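Local coordinates for protein transaminase (Bacillus megaterium, PDB 5G0A) that probably catalyses pyridoxal-5'-phosphate-dependent, S-selective transfer of amino groups between amines and carbonyl compounds, as a class-III omega-transaminase, at residues 147-152 / 267-272; 154-159 / 163-168; 237-242 / 440-445; 273-278 / 294-299. All blocks are in the same frame, centred on the assembly; numbering follows the deposited sequence.

Contact 1 of 4, residues 147-152 / 267-272; sequences DYHGWT and INDEVL. Unlike the reference sequence in segment 267-272: N268 (reference Thr). With PLP (pyridoxal-5'-phosphate), chain K.
At the pyridine-nitrogen end of the PLP site, H149 meets D269, the last residue of strand 265-269 in the central sheet. H149 ND1 donates to D269 OD2 at 2.6 Å, almost straight at 171°, on the anti lone pair of OD2, the one turned away from OD1. The acceptor lies in the imidazole plane, and the carboxylate is nearly coplanar with the ring. OD2 is also 2.8 Å from N1 of PLP, so this one oxygen stands between the histidine and the cofactor. The other oxygen, OD1, accepts V271 N at 3.1 Å, which closes an Asx turn and fixes the rotation of the carboxylate. D269 can face both partners because CG stands opposite its backbone N (chi1 -173°), in the direction of H149. Behind the imidazole, NE2 donates to D147 OD2 at 2.7 Å, where the proton arrives from above the carboxylate plane; D147 OD2 also has a salt bridge with R144. Putting an alanine at D269 would remove both oxygens and is likely to leave H149 ND1 and the pyridine N1 without their shared mate and V271 N without its turn acceptor. The cofactor ring itself is held between two side chains: V271 CG1 lies over one face, 3.6 Å from PLP C4, while the Y148 ring turns its edge to the opposite face, with CE2 3.8 Å from C4. An aspartate at the pyridine nitrogen, backed here by a histidine, is the hallmark of fold-type I PLP enzymes, the aminotransferases among them.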
loop_
_atom_site.group_PDB
_atom_site.type_symbol
_atom_site.label_atom_id
_atom_site.label_comp_id
_atom_site.label_asym_id
_atom_site.label_seq_id
_atom_site.Cartn_x
_atom_site.Cartn_y
_atom_site.Cartn_z
ATOM N N ASP B 147 7.031 19.252 5.606
ATOM C CA ASP B 147 7.045 18.850 7.015
ATOM C C ASP B 147 8.131 17.807 7.217
ATOM O O ASP B 147 8.352 16.956 6.356
ATOM C CB ASP B 147 5.718 18.220 7.461
ATOM C CG ASP B 147 4.721 19.227 7.988
ATOM O OD1 ASP B 147 4.919 20.444 7.798
ATOM O OD2 ASP B 147 3.749 18.794 8.648
ATOM N N TYR B 148 8.762 17.879 8.383
ATOM C CA TYR B 148 9.646 16.817 8.872
ATOM C C TYR B 148 9.077 16.309 10.193
ATOM O O TYR B 148 8.852 17.101 11.122
ATOM C CB TYR B 148 11.083 17.323 9.043
ATOM C CG TYR B 148 12.002 16.177 9.455
ATOM C CD1 TYR B 148 12.451 15.260 8.495
ATOM C CD2 TYR B 148 12.347 15.966 10.793
ATOM C CE1 TYR B 148 13.234 14.166 8.850
ATOM C CE2 TYR B 148 13.164 14.880 11.165
ATOM C CZ TYR B 148 13.590 13.986 10.180
ATOM O OH TYR B 148 14.381 12.899 10.499
ATOM N N HIS B 149 8.810 15.004 10.265
ATOM C CA HIS B 149 8.262 14.409 11.463
ATOM C C HIS B 149 9.083 13.201 11.913
ATOM O O HIS B 149 8.638 12.437 12.755
ATOM C CB HIS B 149 6.768 14.031 11.274
ATOM C CG HIS B 149 5.884 15.219 11.056
ATOM N ND1 HIS B 149 5.673 16.172 12.033
ATOM C CD2 HIS B 149 5.162 15.619 9.975
ATOM C CE1 HIS B 149 4.877 17.118 11.556
ATOM N NE2 HIS B 149 4.545 16.800 10.313
ATOM N N GLY B 150 10.277 13.029 11.351
ATOM C CA GLY B 150 11.099 11.884 11.777
ATOM C C GLY B 150 11.413 10.948 10.627
ATOM O O GLY B 150 11.023 11.208 9.489
ATOM N N TRP B 151 12.089 9.834 10.931
ATOM C CA TRP B 151 12.714 9.034 9.873
ATOM C C TRP B 151 12.306 7.559 9.827
ATOM O O TRP B 151 12.573 6.885 8.824
ATOM C CB TRP B 151 14.249 9.117 9.976
ATOM C CG TRP B 151 14.757 8.459 11.223
ATOM C CD1 TRP B 151 14.886 9.036 12.453
ATOM C CD2 TRP B 151 15.138 7.081 11.379
ATOM N NE1 TRP B 151 15.328 8.101 13.368
ATOM C CE2 TRP B 151 15.501 6.899 12.733
ATOM C CE3 TRP B 151 15.222 5.984 10.497
ATOM C CZ2 TRP B 151 15.958 5.661 13.241
ATOM C CZ3 TRP B 151 15.645 4.739 11.008
ATOM C CH2 TRP B 151 16.017 4.598 12.369
ATOM N N THR B 152 11.731 7.051 10.922
ATOM C CA THR B 152 11.295 5.660 11.000
ATOM C C THR B 152 10.073 5.494 10.074
ATOM O O THR B 152 9.465 6.495 9.647
ATOM C CB THR B 152 10.970 5.247 12.465
ATOM O OG1 THR B 152 10.135 6.255 13.045
ATOM C CG2 THR B 152 12.252 5.145 13.336
ATOM N N ILE B 267 -2.845 16.770 15.569
ATOM C CA ILE B 267 -1.590 16.423 16.230
ATOM C C ILE B 267 -0.638 17.562 15.938
ATOM O O ILE B 267 -0.331 17.844 14.781
ATOM C CB ILE B 267 -0.965 15.125 15.635
ATOM C CG1 ILE B 267 -1.940 13.938 15.756
ATOM C CG2 ILE B 267 0.398 14.866 16.320
ATOM C CD1 ILE B 267 -1.501 12.692 14.957
ATOM N N ASN B 268 -0.144 18.240 16.978
ATOM C CA ASN B 268 0.979 19.135 16.721
ATOM C C ASN B 268 2.298 18.524 17.178
ATOM O O ASN B 268 2.408 18.051 18.301
ATOM C CB ASN B 268 0.817 20.545 17.321
ATOM C CG ASN B 268 1.861 21.490 16.787
ATOM O OD1 ASN B 268 1.986 21.683 15.560
ATOM N ND2 ASN B 268 2.666 22.054 17.688
ATOM N N ASP B 269 3.255 18.507 16.258
ATOM C CA ASP B 269 4.563 17.916 16.493
ATOM C C ASP B 269 5.450 18.965 17.156
ATOM O O ASP B 269 5.863 19.934 16.506
ATOM C CB ASP B 269 5.162 17.459 15.147
ATOM C CG ASP B 269 6.471 16.672 15.314
ATOM O OD1 ASP B 269 7.058 16.683 16.420
ATOM O OD2 ASP B 269 6.889 16.033 14.324
ATOM N N GLU B 270 5.703 18.775 18.455
ATOM C CA GLU B 270 6.503 19.711 19.244
ATOM C C GLU B 270 7.902 19.192 19.502
ATOM O O GLU B 270 8.557 19.646 20.436
ATOM C CB GLU B 270 5.839 19.947 20.605
ATOM C CG GLU B 270 4.552 20.790 20.592
ATOM C CD GLU B 270 4.799 22.281 20.355
ATOM O OE1 GLU B 270 5.933 22.778 20.581
ATOM O OE2 GLU B 270 3.844 22.982 19.949
ATOM N N VAL B 271 8.362 18.217 18.724
ATOM C CA VAL B 271 9.690 17.653 19.018
ATOM C C VAL B 271 10.755 18.727 18.916
ATOM O O VAL B 271 11.657 18.780 19.750
ATOM C CB VAL B 271 10.049 16.473 18.080
ATOM C CG1 VAL B 271 11.527 16.085 18.233
ATOM C CG2 VAL B 271 9.158 15.282 18.397
ATOM N N LEU B 272 10.650 19.592 17.905
ATOM C CA LEU B 272 11.604 20.686 17.793
ATOM C C LEU B 272 11.178 21.956 18.538
ATOM O O LEU B 272 12.002 22.562 19.242
ATOM C CB LEU B 272 11.945 20.977 16.334
ATOM C CG LEU B 272 13.146 21.905 16.115
ATOM C CD1 LEU B 272 14.019 21.410 14.960
ATOM C CD2 LEU B 272 12.662 23.332 15.900
HETATM N N1 PLP K . 9.682 15.846 14.484
HETATM C C2 PLP K . 10.293 17.047 14.346
HETATM C C2A PLP K . 9.466 18.289 14.096
HETATM C C3 PLP K . 11.760 17.153 14.522
HETATM O O3 PLP K . 12.405 18.326 14.439
HETATM C C4 PLP K . 12.528 15.930 14.798
HETATM C C4A PLP K . 14.038 16.004 15.027
HETATM C C5 PLP K . 11.735 14.679 14.875
HETATM C C6 PLP K . 10.361 14.704 14.688
HETATM C C5A PLP K . 12.394 13.323 15.088
HETATM O O4P PLP K . 13.098 13.217 16.307
HETATM P P PLP K . 14.284 12.119 16.387
HETATM O O1P PLP K . 14.609 12.195 17.855
HETATM O O2P PLP K . 13.761 10.768 15.930
HETATM O O3P PLP K . 15.380 12.640 15.496
#

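Contact 2 of 4, residues 154-159 / 163-168; sequences GAATVT and SYRSGL
The backbones of A156 and R165 come within 6.6 Å, CA to CA, where the chain leaves the weakly bonded helix 153-157 and doubles back through a short loop. R165 carries the contact with a single nitrogen. Its NH1 donates to T159 O at 2.9 Å, in the carbonyl plane with a C=O...N angle of 157°, though the acceptor is tilted out of the guanidinium plane. The same NH1 makes a weak bond to A156 O at 2.7 Å, with A156 O at the guanidinium edge; that carbonyl already accepts T159 N at 2.9 Å. A bend in the arginine chain at chi3 (48°) turns the head back over the helix end. Along the way, R165 CG rests 4.0 Å from T159 CG2. The hydroxyl of T159 looks elsewhere, to H149 N and G150 O beside the PLP site. The result is an arginine bridging two carbonyls where a short helix runs out. T157 of the helix and V158 just after it pack on V189 of strand 189-192, an outermost strand of the large sheet within this chain. On the other side of the turn, the chain leads to L168, which pairs antiparallel with a strand of the second subunit.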
loop_
_atom_site.group_PDB
_atom_site.type_symbol
_atom_site.label_atom_id
_atom_site.label_comp_id
_atom_site.label_asym_id
_atom_site.label_seq_id
_atom_site.Cartn_x
_atom_site.Cartn_y
_atom_site.Cartn_z
ATOM N N GLY B 154 6.838 4.767 9.885
ATOM C CA GLY B 154 5.578 5.507 10.041
ATOM C C GLY B 154 5.746 7.028 10.042
ATOM O O GLY B 154 5.048 7.751 9.327
ATOM N N ALA B 155 6.694 7.533 10.833
ATOM C CA ALA B 155 7.005 8.955 10.858
ATOM C C ALA B 155 7.450 9.479 9.475
ATOM O O ALA B 155 7.150 10.595 9.081
ATOM C CB ALA B 155 8.084 9.239 11.899
ATOM N N ALA B 156 8.208 8.672 8.742
ATOM C CA ALA B 156 8.627 9.068 7.396
ATOM C C ALA B 156 7.439 9.238 6.423
ATOM O O ALA B 156 7.485 10.089 5.543
ATOM C CB ALA B 156 9.648 8.082 6.834
ATOM N N THR B 157 6.365 8.467 6.603
ATOM C CA THR B 157 5.207 8.622 5.699
ATOM C C THR B 157 4.646 10.041 5.750
ATOM O O THR B 157 4.122 10.522 4.752
ATOM C CB THR B 157 4.054 7.612 5.950
ATOM O OG1 THR B 157 3.436 7.869 7.221
ATOM C CG2 THR B 157 4.569 6.137 5.859
ATOM N N VAL B 158 4.755 10.697 6.909
ATOM C CA VAL B 158 4.271 12.079 7.035
ATOM C C VAL B 158 5.355 13.135 6.873
ATOM O O VAL B 158 5.112 14.320 6.988
ATOM C CB VAL B 158 3.439 12.322 8.312
ATOM C CG1 VAL B 158 2.113 11.560 8.219
ATOM C CG2 VAL B 158 4.197 11.907 9.576
ATOM N N THR B 159 6.560 12.684 6.568
ATOM C CA THR B 159 7.644 13.602 6.264
ATOM C C THR B 159 7.640 13.841 4.762
ATOM O O THR B 159 7.812 12.907 3.971
ATOM C CB THR B 159 8.984 13.005 6.723
ATOM O OG1 THR B 159 9.025 13.043 8.157
ATOM C CG2 THR B 159 10.147 13.810 6.176
ATOM N N SER B 163 14.634 16.065 0.928
ATOM C CA SER B 163 16.048 15.874 1.204
ATOM C C SER B 163 16.328 15.155 2.517
ATOM O O SER B 163 17.484 14.967 2.885
ATOM C CB SER B 163 16.762 17.240 1.224
ATOM O OG SER B 163 16.107 18.165 2.092
ATOM N N TYR B 164 15.276 14.743 3.218
ATOM C CA TYR B 164 15.454 14.131 4.522
ATOM C C TYR B 164 14.672 12.834 4.690
ATOM O O TYR B 164 14.272 12.491 5.800
ATOM C CB TYR B 164 15.128 15.153 5.630
ATOM C CG TYR B 164 16.291 16.084 5.877
ATOM C CD1 TYR B 164 17.299 15.735 6.779
ATOM C CD2 TYR B 164 16.408 17.285 5.184
ATOM C CE1 TYR B 164 18.382 16.571 6.994
ATOM C CE2 TYR B 164 17.489 18.131 5.404
ATOM C CZ TYR B 164 18.470 17.760 6.299
ATOM O OH TYR B 164 19.552 18.576 6.528
ATOM N N ARG B 165 14.504 12.082 3.600
ATOM C CA ARG B 165 13.725 10.855 3.656
ATOM C C ARG B 165 14.579 9.583 3.536
ATOM O O ARG B 165 14.117 8.561 3.038
ATOM C CB ARG B 165 12.621 10.902 2.589
ATOM C CG ARG B 165 11.496 11.886 2.901
ATOM C CD ARG B 165 10.481 11.968 1.755
ATOM N NE ARG B 165 10.070 10.638 1.301
ATOM C CZ ARG B 165 9.236 9.837 1.962
ATOM N NH1 ARG B 165 8.664 10.250 3.082
ATOM N NH2 ARG B 165 8.957 8.627 1.478
ATOM N N SER B 166 15.822 9.647 4.025
ATOM C CA SER B 166 16.702 8.462 4.121
ATOM C C SER B 166 17.009 7.746 2.804
ATOM O O SER B 166 17.352 6.562 2.794
ATOM C CB SER B 166 16.154 7.469 5.153
ATOM O OG SER B 166 15.940 8.140 6.392
ATOM N N GLY B 167 16.872 8.476 1.703
ATOM C CA GLY B 167 17.295 7.970 0.391
ATOM C C GLY B 167 18.755 8.269 0.130
ATOM O O GLY B 167 19.462 8.809 0.987
ATOM N N LEU B 168 19.200 7.908 -1.070
ATOM C CA LEU B 168 20.572 8.123 -1.489
ATOM C C LEU B 168 20.630 9.138 -2.594
ATOM O O LEU B 168 19.820 9.116 -3.520
ATOM C CB LEU B 168 21.171 6.824 -1.995
ATOM C CG LEU B 168 21.278 5.701 -0.956
ATOM C CD1 LEU B 168 21.747 4.427 -1.638
ATOM C CD2 LEU B 168 22.196 6.055 0.224
#

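Contact 3 of 4, residues 237-242 / 440-445; sequences EVSQGA and TMRIGA
R442 reaches from strand 440-443, an outer strand of the three-stranded antiparallel sheet towards the C-terminal end of the chain, to the loop that follows strand 231-236 of the large mixed sheet typical of fold-type I aminotransferases. Hydrogen bonds from the guanidinium do the joining. The straightest runs from R442 NE to G241 O at 2.8 Å and 152°, in the guanidinium plane and on a lone pair of the carbonyl. NH2 is shared between two weak bonds, to S239 OG at 2.8 Å and to Q240 O at 3.0 Å. G241 O and S239 OG lie at the edge formed by NE and NH2, while Q240 O comes in obliquely. The stronger tie of the serine oxygen is to A245 O, further along the same loop. A bend of the arginine chain at chi2 (84°) brings the guanidinium to these acceptors. Packing is slighter: the side chain also touches L387 and I389 of strand 387-392. As for charge, E237 OE1 is 6.7 Å from R442 NH2, a separation at which the opposite charges may still attract weakly. Other polar groups of the loop have partners beyond it: Q240 NE2 bonds to D147 OD1, and E237, which touches PLP, takes Y148 N on OE2. The loop is closed on itself by the other oxygen, for G241 N donates to E237 OE1 at 2.9 Å, almost straight at 169° but from above the carboxylate plane.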
loop_
_atom_site.group_PDB
_atom_site.type_symbol
_atom_site.label_atom_id
_atom_site.label_comp_id
_atom_site.label_asym_id
_atom_site.label_seq_id
_atom_site.Cartn_x
_atom_site.Cartn_y
_atom_site.Cartn_z
ATOM N N GLU B 237 3.609 21.108 12.170
ATOM C CA GLU B 237 4.647 21.722 13.014
ATOM C C GLU B 237 4.272 23.190 12.962
ATOM O O GLU B 237 3.976 23.702 11.870
ATOM C CB GLU B 237 6.037 21.619 12.383
ATOM C CG GLU B 237 6.561 20.248 12.007
ATOM C CD GLU B 237 7.861 20.360 11.227
ATOM O OE1 GLU B 237 8.895 20.734 11.842
ATOM O OE2 GLU B 237 7.851 20.132 9.996
ATOM N N VAL B 238 4.281 23.891 14.088
ATOM C CA VAL B 238 3.848 25.306 14.023
ATOM C C VAL B 238 4.889 26.138 13.294
ATOM O O VAL B 238 4.572 27.152 12.673
ATOM C CB VAL B 238 3.526 25.944 15.385
ATOM C CG1 VAL B 238 2.398 25.208 16.092
ATOM C CG2 VAL B 238 4.781 26.104 16.250
ATOM N N SER B 239 6.138 25.725 13.400
ATOM C CA SER B 239 7.191 26.299 12.603
ATOM C C SER B 239 7.910 25.104 12.033
ATOM O O SER B 239 8.410 24.264 12.794
ATOM C CB SER B 239 8.128 27.130 13.488
ATOM O OG SER B 239 9.218 27.636 12.748
ATOM N N GLN B 240 7.937 24.992 10.706
ATOM C CA GLN B 240 8.619 23.859 10.075
ATOM C C GLN B 240 10.094 23.961 10.422
ATOM O O GLN B 240 10.739 24.961 10.097
ATOM C CB GLN B 240 8.351 23.818 8.564
ATOM C CG GLN B 240 6.941 23.309 8.251
ATOM C CD GLN B 240 6.546 23.471 6.793
ATOM O OE1 GLN B 240 6.797 24.518 6.172
ATOM N NE2 GLN B 240 5.896 22.443 6.241
ATOM N N GLY B 241 10.597 22.941 11.125
ATOM C CA GLY B 241 11.941 22.957 11.708
ATOM C C GLY B 241 12.994 22.754 10.648
ATOM O O GLY B 241 13.591 23.718 10.162
ATOM N N ALA B 242 13.217 21.500 10.267
ATOM C CA ALA B 242 14.102 21.198 9.141
ATOM C C ALA B 242 13.630 21.916 7.872
ATOM O O ALA B 242 14.448 22.422 7.084
ATOM C CB ALA B 242 14.183 19.692 8.913
ATOM N N THR B 440 17.899 29.324 3.338
ATOM C CA THR B 440 17.273 29.717 4.582
ATOM C C THR B 440 18.144 29.311 5.739
ATOM O O THR B 440 18.455 28.140 5.904
ATOM C CB THR B 440 15.890 29.046 4.756
ATOM O OG1 THR B 440 15.166 29.097 3.510
ATOM C CG2 THR B 440 15.086 29.736 5.865
ATOM N N MET B 441 18.545 30.290 6.525
ATOM C CA MET B 441 19.250 30.027 7.759
ATOM C C MET B 441 18.280 29.551 8.808
ATOM O O MET B 441 17.145 30.007 8.841
ATOM C CB MET B 441 19.848 31.319 8.225
ATOM C CG MET B 441 20.521 31.990 7.063
ATOM S SD MET B 441 22.260 31.722 7.268
ATOM C CE MET B 441 22.411 33.093 8.399
ATOM N N ARG B 442 18.766 28.673 9.686
ATOM C CA ARG B 442 17.988 28.145 10.795
ATOM C C ARG B 442 18.907 28.239 12.009
ATOM O O ARG B 442 19.855 27.462 12.156
ATOM C CB ARG B 442 17.585 26.684 10.538
ATOM C CG ARG B 442 16.372 26.228 11.347
ATOM C CD ARG B 442 15.122 26.653 10.592
ATOM N NE ARG B 442 13.817 26.282 11.146
ATOM C CZ ARG B 442 13.071 27.085 11.901
ATOM N NH1 ARG B 442 13.535 28.282 12.271
ATOM N NH2 ARG B 442 11.864 26.695 12.295
ATOM N N ILE B 443 18.616 29.209 12.861
ATOM C CA ILE B 443 19.543 29.609 13.914
ATOM C C ILE B 443 18.967 29.227 15.253
ATOM O O ILE B 443 17.813 29.529 15.527
ATOM C CB ILE B 443 19.796 31.137 13.849
ATOM C CG1 ILE B 443 20.471 31.491 12.517
ATOM C CG2 ILE B 443 20.672 31.605 15.018
ATOM C CD1 ILE B 443 20.459 32.964 12.184
ATOM N N GLY B 444 19.780 28.578 16.094
ATOM C CA GLY B 444 19.359 28.231 17.445
ATOM C C GLY B 444 20.540 28.073 18.384
ATOM O O GLY B 444 21.616 27.696 17.959
ATOM N N ALA B 445 20.325 28.382 19.657
ATOM C CA ALA B 445 21.325 28.163 20.697
ATOM C C ALA B 445 20.598 27.650 21.928
ATOM O O ALA B 445 19.402 27.379 21.856
ATOM C CB ALA B 445 22.085 29.470 20.986
#

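Contact 4 of 4, residues 273-278 / 294-299; sequences TGFGRT and ITMGKG. With PLP (pyridoxal-5'-phosphate), chain K.
F275 presents the rim of its ring to the sulfur of M296, the last residue of strand 293-296. SD is 3.6 Å from CZ and 4.8 Å from the ring centroid, 75° off the ring normal, a Met-aromatic contact made at the edge, with the two side chains crossing at about a right angle. M296 brings its sulfur this far with SD anti to CA (chi2 164°). At its base the phenylalanine meets the next turn of the chain, with CB 3.5 Å from G299 O. A CB at G299 would be tight against both G274 O and F275 CB, consistent with glycine there. A water bridges the two segments: it accepts from G299 N at 2.9 Å and lies 2.9 Å from G274 O, one of several acceptors in reach of its protons. Further out, L345 and M348 of helix 335-350 pack on F275, F282 meets its ring edge-to-face, and N344 ND2 bonds to G299 O. With an alanine in place of F275, a gap would probably open beside M296 SD and G299 O, and L345 and M348 would lose the ring they pack on. The turn at G299 matters because K298 sits between M296 and G299. Its NZ is covalently bound to PLP C4A at 1.5 Å, and T330 of the second subunit packs against its side chain. The link is consistent with the internal aldimine, the resting form from which an amine substrate would displace the lysine in transamination.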
loop_
_atom_site.group_PDB
_atom_site.type_symbol
_atom_site.label_atom_id
_atom_site.label_comp_id
_atom_site.label_asym_id
_atom_site.label_seq_id
_atom_site.Cartn_x
_atom_site.Cartn_y
_atom_site.Cartn_z
ATOM N N THR B 273 9.915 22.353 18.411
ATOM C CA THR B 273 9.495 23.636 19.020
ATOM C C THR B 273 9.211 23.562 20.516
ATOM O O THR B 273 8.940 24.597 21.157
ATOM C CB THR B 273 8.250 24.215 18.325
ATOM O OG1 THR B 273 7.207 23.231 18.367
ATOM C CG2 THR B 273 8.578 24.597 16.877
ATOM N N GLY B 274 9.255 22.354 21.077
ATOM C CA GLY B 274 8.909 22.141 22.461
ATOM C C GLY B 274 9.949 22.619 23.464
ATOM O O GLY B 274 11.118 22.802 23.133
ATOM N N PHE B 275 9.491 22.801 24.695
ATOM C CA PHE B 275 10.365 23.089 25.845
ATOM C C PHE B 275 11.192 24.347 25.717
ATOM O O PHE B 275 12.418 24.328 25.820
ATOM C CB PHE B 275 11.155 21.828 26.276
ATOM C CG PHE B 275 10.242 20.707 26.635
ATOM C CD1 PHE B 275 9.588 20.707 27.856
ATOM C CD2 PHE B 275 9.927 19.713 25.682
ATOM C CE1 PHE B 275 8.674 19.714 28.172
ATOM C CE2 PHE B 275 9.008 18.714 25.995
ATOM C CZ PHE B 275 8.400 18.699 27.240
ATOM N N GLY B 276 10.483 25.450 25.469
ATOM C CA GLY B 276 11.074 26.787 25.566
ATOM C C GLY B 276 11.737 27.298 24.309
ATOM O O GLY B 276 12.139 28.469 24.245
ATOM N N ARG B 277 11.859 26.427 23.294
ATOM C CA ARG B 277 12.566 26.741 22.063
ATOM C C ARG B 277 12.081 28.049 21.407
ATOM O O ARG B 277 12.875 28.775 20.795
ATOM C CB ARG B 277 12.432 25.548 21.066
ATOM C CG ARG B 277 13.017 25.739 19.665
ATOM C CD ARG B 277 14.503 26.124 19.668
ATOM N NE ARG B 277 15.293 25.118 20.396
ATOM C CZ ARG B 277 16.590 25.240 20.677
ATOM N NH1 ARG B 277 17.268 26.316 20.258
ATOM N NH2 ARG B 277 17.212 24.280 21.365
ATOM N N THR B 278 10.784 28.326 21.540
ATOM C CA THR B 278 10.160 29.469 20.855
ATOM C C THR B 278 9.783 30.576 21.844
ATOM O O THR B 278 9.058 31.514 21.485
ATOM C CB THR B 278 8.872 29.061 20.072
ATOM O OG1 THR B 278 7.801 28.801 20.988
ATOM C CG2 THR B 278 9.139 27.811 19.190
ATOM N N ILE B 294 0.199 15.998 21.270
ATOM C CA ILE B 294 1.531 16.495 20.874
ATOM C C ILE B 294 2.606 15.418 20.985
ATOM O O ILE B 294 2.480 14.476 21.771
ATOM C CB ILE B 294 2.018 17.773 21.621
ATOM C CG1 ILE B 294 2.336 17.484 23.108
ATOM C CG2 ILE B 294 1.036 18.946 21.352
ATOM C CD1 ILE B 294 2.931 18.707 23.825
ATOM N N THR B 295 3.645 15.595 20.178
ATOM C CA THR B 295 4.827 14.735 20.211
ATOM C C THR B 295 6.018 15.548 20.686
ATOM O O THR B 295 6.135 16.735 20.362
ATOM C CB THR B 295 5.107 14.113 18.829
ATOM O OG1 THR B 295 5.132 15.140 17.839
ATOM C CG2 THR B 295 4.023 13.103 18.474
ATOM N N MET B 296 6.900 14.890 21.436
ATOM C CA MET B 296 8.038 15.559 22.108
ATOM C C MET B 296 9.299 14.727 21.979
ATOM O O MET B 296 9.248 13.509 21.848
ATOM C CB MET B 296 7.736 15.770 23.600
ATOM C CG MET B 296 6.573 16.728 23.869
ATOM S SD MET B 296 5.959 16.594 25.551
ATOM C CE MET B 296 4.904 15.153 25.397
ATOM N N GLY B 297 10.425 15.418 22.049
ATOM C CA GLY B 297 11.778 14.838 21.960
ATOM C C GLY B 297 12.718 16.022 22.219
ATOM O O GLY B 297 12.302 17.026 22.809
ATOM N N LYS B 298 13.978 15.890 21.814
ATOM C CA LYS B 298 14.963 17.023 21.811
ATOM C C LYS B 298 15.019 17.763 23.140
ATOM O O LYS B 298 15.647 17.266 24.094
ATOM C CB LYS B 298 14.698 17.936 20.600
ATOM C CG LYS B 298 14.945 17.204 19.280
ATOM C CD LYS B 298 14.815 18.096 18.043
ATOM C CE LYS B 298 15.400 17.440 16.766
ATOM N NZ LYS B 298 14.346 17.244 15.758
ATOM N N GLY B 299 14.324 18.904 23.246
ATOM C CA GLY B 299 14.286 19.678 24.510
ATOM C C GLY B 299 13.612 19.021 25.706
ATOM O O GLY B 299 13.765 19.493 26.839
HETATM N N1 PLP K . 9.682 15.846 14.484
HETATM C C2 PLP K . 10.293 17.047 14.346
HETATM C C2A PLP K . 9.466 18.289 14.096
HETATM C C3 PLP K . 11.760 17.153 14.522
HETATM O O3 PLP K . 12.405 18.326 14.439
HETATM C C4 PLP K . 12.528 15.930 14.798
HETATM C C4A PLP K . 14.038 16.004 15.027
HETATM C C5 PLP K . 11.735 14.679 14.875
HETATM C C6 PLP K . 10.361 14.704 14.688
HETATM C C5A PLP K . 12.394 13.323 15.088
HETATM O O4P PLP K . 13.098 13.217 16.307
HETATM P P PLP K . 14.284 12.119 16.387
HETATM O O1P PLP K . 14.609 12.195 17.855
HETATM O O2P PLP K . 13.761 10.768 15.930
HETATM O O3P PLP K . 15.380 12.640 15.496
HETATM O O HOH W 1 11.984 20.205 22.069
#

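In the fold
Contacts 1 and 4 hold the cofactor, and contact 3 touches it through E237. Contact 1 takes the pyridine end of PLP and contact 4 the lysine end; their centres are 10 Å apart, on neighbouring strands, with a weak hydrogen bond from T295 OG1 to D269 OD1 (2.8 Å). Contact 3, its centre about 12 Å from each of theirs, joins the sheet of strand 440-443 to this site: D147 OD1 and Q240 NE2 are 2.7 Å apart, A445 O and R277 NH1 2.9 Å. Contact 2 is more peripheral, its centre 11 Å from that of contact 1 and 20 Å from that of contact 4, which it does not touch. It reaches the pocket through T159 OG1, 2.9 Å from H149 N, and, like contacts 1 and 4, touches the second subunit.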